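Local coordinates for laminin subunit ALPHA-1 (Mus musculus, PDB 2JD4), which forms the tandem LG4-5 domains of a basement membrane laminin chain, binds magnesium ions in the crystal and probably anchors laminin to cell surfaces, at residues F54-Y62 / T73-F83. The protein carries 4 engineered substitutions. Residues are numbered along the deposited sequence; the frame is centred on the assembly and turned at random.
Sequences FASSGLIYY and TLQLQEGRLHF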
# COMPACT_ATOMS: atom_id res chain seq x y z
N PHE A 54 9.18 0.65 -0.65
CA PHE A 54 8.99 0.89 -2.08
C PHE A 54 7.98 2.04 -2.22
O PHE A 54 7.70 2.51 -3.32
CB PHE A 54 8.40 -0.34 -2.79
CG PHE A 54 9.35 -1.51 -2.91
CD1 PHE A 54 9.23 -2.60 -2.05
CD2 PHE A 54 10.32 -1.53 -3.90
CE1 PHE A 54 10.07 -3.71 -2.19
CE2 PHE A 54 11.16 -2.63 -4.05
CZ PHE A 54 11.04 -3.72 -3.20
N ALA A 55 7.42 2.47 -1.08
CA ALA A 55 6.39 3.50 -1.06
C ALA A 55 6.84 4.92 -1.40
O ALA A 55 8.01 5.26 -1.31
CB ALA A 55 5.69 3.49 0.29
N SER A 56 5.88 5.76 -1.77
CA SER A 56 6.22 7.14 -2.09
C SER A 56 5.89 8.08 -0.93
O SER A 56 6.48 9.15 -0.82
CB SER A 56 5.47 7.59 -3.35
OG SER A 56 4.08 7.73 -3.10
N SER A 57 4.97 7.69 -0.05
CA SER A 57 4.60 8.56 1.06
C SER A 57 4.12 7.84 2.31
O SER A 57 3.63 6.71 2.25
CB SER A 57 3.49 9.52 0.62
OG SER A 57 2.28 8.82 0.41
N GLY A 58 4.25 8.52 3.45
CA GLY A 58 3.82 7.96 4.72
C GLY A 58 4.48 8.57 5.95
O GLY A 58 5.57 9.14 5.86
N LEU A 59 3.81 8.46 7.10
CA LEU A 59 4.34 8.98 8.36
C LEU A 59 5.20 7.91 9.02
O LEU A 59 4.76 6.77 9.19
CB LEU A 59 3.18 9.40 9.29
CG LEU A 59 3.55 10.03 10.64
CD1 LEU A 59 2.44 10.96 11.11
CD2 LEU A 59 3.81 8.93 11.67
N ILE A 60 6.43 8.26 9.39
CA ILE A 60 7.36 7.31 10.01
C ILE A 60 7.34 7.38 11.54
O ILE A 60 7.30 6.34 12.21
CB ILE A 60 8.78 7.51 9.45
CG1 ILE A 60 8.75 7.34 7.93
CG2 ILE A 60 9.74 6.52 10.11
CD1 ILE A 60 10.03 7.78 7.19
N TYR A 61 7.37 8.59 12.11
CA TYR A 61 7.24 8.75 13.56
C TYR A 61 6.67 10.11 13.92
O TYR A 61 6.80 11.08 13.15
CB TYR A 61 8.58 8.51 14.31
CG TYR A 61 9.58 9.64 14.34
CD1 TYR A 61 9.33 10.81 15.05
CD2 TYR A 61 10.81 9.51 13.70
CE1 TYR A 61 10.29 11.82 15.13
CE2 TYR A 61 11.77 10.52 13.77
CZ TYR A 61 11.50 11.67 14.49
OH TYR A 61 12.45 12.66 14.57
N TYR A 62 6.03 10.18 15.09
CA TYR A 62 5.41 11.41 15.56
C TYR A 62 5.38 11.48 17.09
O TYR A 62 5.14 10.48 17.77
CB TYR A 62 3.98 11.47 15.01
CG TYR A 62 3.10 12.58 15.53
CD1 TYR A 62 3.19 13.88 15.01
CD2 TYR A 62 2.15 12.34 16.51
CE1 TYR A 62 2.35 14.89 15.45
CE2 TYR A 62 1.30 13.34 16.97
CZ TYR A 62 1.40 14.61 16.43
OH TYR A 62 0.56 15.60 16.88
N THR A 73 8.07 15.37 13.84
CA THR A 73 7.67 14.27 12.97
C THR A 73 8.64 14.04 11.81
O THR A 73 9.39 14.93 11.41
CB THR A 73 6.25 14.52 12.40
OG1 THR A 73 5.84 13.43 11.57
CG2 THR A 73 6.23 15.80 11.57
N LEU A 74 8.63 12.81 11.29
CA LEU A 74 9.45 12.41 10.15
C LEU A 74 8.46 11.76 9.19
O LEU A 74 7.80 10.77 9.53
CB LEU A 74 10.53 11.40 10.55
CG LEU A 74 11.34 10.82 9.39
CD1 LEU A 74 12.21 11.91 8.77
CD2 LEU A 74 12.22 9.67 9.86
N GLN A 75 8.35 12.33 7.99
CA GLN A 75 7.42 11.83 6.98
C GLN A 75 8.12 11.63 5.64
O GLN A 75 9.12 12.29 5.34
CB GLN A 75 6.27 12.83 6.79
CG GLN A 75 5.42 13.07 8.02
CD GLN A 75 4.66 14.39 7.97
OE1 GLN A 75 5.27 15.45 7.84
NE2 GLN A 75 3.34 14.33 8.06
N LEU A 76 7.60 10.71 4.84
CA LEU A 76 8.14 10.45 3.52
C LEU A 76 7.16 11.08 2.54
O LEU A 76 5.95 10.97 2.72
CB LEU A 76 8.23 8.96 3.24
CG LEU A 76 8.93 8.59 1.92
CD1 LEU A 76 10.44 8.83 2.07
CD2 LEU A 76 8.65 7.13 1.57
N GLN A 77 7.68 11.75 1.51
CA GLN A 77 6.83 12.39 0.51
C GLN A 77 7.54 12.37 -0.84
O GLN A 77 8.69 12.81 -0.95
CB GLN A 77 6.51 13.83 0.91
CG GLN A 77 5.66 14.57 -0.11
CD GLN A 77 5.37 16.00 0.29
OE1 GLN A 77 4.51 16.26 1.13
NE2 GLN A 77 6.09 16.94 -0.30
N GLU A 78 6.85 11.86 -1.85
CA GLU A 78 7.42 11.76 -3.19
C GLU A 78 8.74 11.00 -3.12
O GLU A 78 9.69 11.32 -3.82
CB GLU A 78 7.63 13.15 -3.80
CG GLU A 78 6.33 13.94 -3.99
CD GLU A 78 6.56 15.31 -4.63
OE1 GLU A 78 7.36 16.10 -4.09
OE2 GLU A 78 5.93 15.59 -5.67
N GLY A 79 8.78 9.99 -2.25
CA GLY A 79 9.97 9.17 -2.12
C GLY A 79 11.11 9.76 -1.32
O GLY A 79 12.15 9.12 -1.19
N ARG A 80 10.94 10.97 -0.78
CA ARG A 80 12.00 11.61 -0.01
C ARG A 80 11.60 11.99 1.42
O ARG A 80 10.42 12.20 1.71
CB ARG A 80 12.51 12.85 -0.76
CG ARG A 80 13.22 12.51 -2.07
CD ARG A 80 13.95 13.71 -2.66
NE ARG A 80 14.86 13.32 -3.73
CZ ARG A 80 14.47 12.86 -4.92
NH1 ARG A 80 13.18 12.72 -5.20
NH2 ARG A 80 15.37 12.51 -5.83
N LEU A 81 12.60 12.11 2.29
CA LEU A 81 12.39 12.42 3.70
C LEU A 81 12.32 13.89 4.11
O LEU A 81 13.07 14.73 3.61
CB LEU A 81 13.49 11.73 4.53
CG LEU A 81 13.53 10.20 4.44
CD1 LEU A 81 14.77 9.67 5.16
CD2 LEU A 81 12.26 9.64 5.07
N HIS A 82 11.40 14.17 5.03
CA HIS A 82 11.18 15.51 5.58
C HIS A 82 11.06 15.41 7.10
O HIS A 82 10.24 14.65 7.62
CB HIS A 82 9.89 16.12 5.00
CG HIS A 82 9.90 16.25 3.52
ND1 HIS A 82 10.47 17.32 2.86
CD2 HIS A 82 9.43 15.42 2.55
CE1 HIS A 82 10.36 17.15 1.56
NE2 HIS A 82 9.73 16.00 1.34
N PHE A 83 11.88 16.19 7.81
CA PHE A 83 11.90 16.22 9.28
C PHE A 83 11.50 17.62 9.74
O PHE A 83 12.13 18.60 9.35
CB PHE A 83 13.33 15.88 9.77
CG PHE A 83 13.57 16.16 11.24
CD1 PHE A 83 12.67 15.74 12.22
CD2 PHE A 83 14.75 16.79 11.64
CE1 PHE A 83 12.94 15.94 13.59
CE2 PHE A 83 15.02 17.00 13.00
CZ PHE A 83 14.12 16.58 13.97
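The ring of Y61 lies over L74, whose CB sits 3.9 Å from the ring centroid and 27° off its normal, a CH-pi contact on the face rather than the edge. That placement follows from chi1 of 81°, which sets CG of Y61 between its own N and carbonyl carbon and swings the ring across the neighbouring strand. Its OH ends 3.5 Å from CE1 of F83, one strand further on, and hydrogen-bonds T110 of the opposing sheet. I60 occupies the same side of the sheet: its CD1 meets CD2 of L81 at 3.6 Å, the two side chains crossing at about a right angle, while CD2 of L74 approaches the same CD1 at 3.9 Å, its side chain slanting across that of I60. L49, I51 and M119 cover this apolar layer from the facing sheet, as expected for the beta sandwich of a laminin G domain.

Two consecutive residues can point inward because the antiparallel pairing of 58-62 with 73-77 carries a classic bulge. The evidence is the carbonyl O of L74, which accepts N of I60 at 2.9 Å and, weakly, N of Y61. At the bulge itself, O of Y61 takes both N of L74 and, at 3.0 Å, OG1 of T73; the hydroxyl reaches it by standing anti to N of T73 (chi1 -178°). At the other end, N of G79 in the type I' turn bonds O of S56 at 2.8 Å.

Replacing Y61 with an alanine would probably uncover CB of L74 and leave T110 without its phenolic partner. The chemistry thus implies two complementary fastenings: backbone bonds join neighbouring strands, while the inward side chains tie their sheet to the opposing one, mainly through apolar contact.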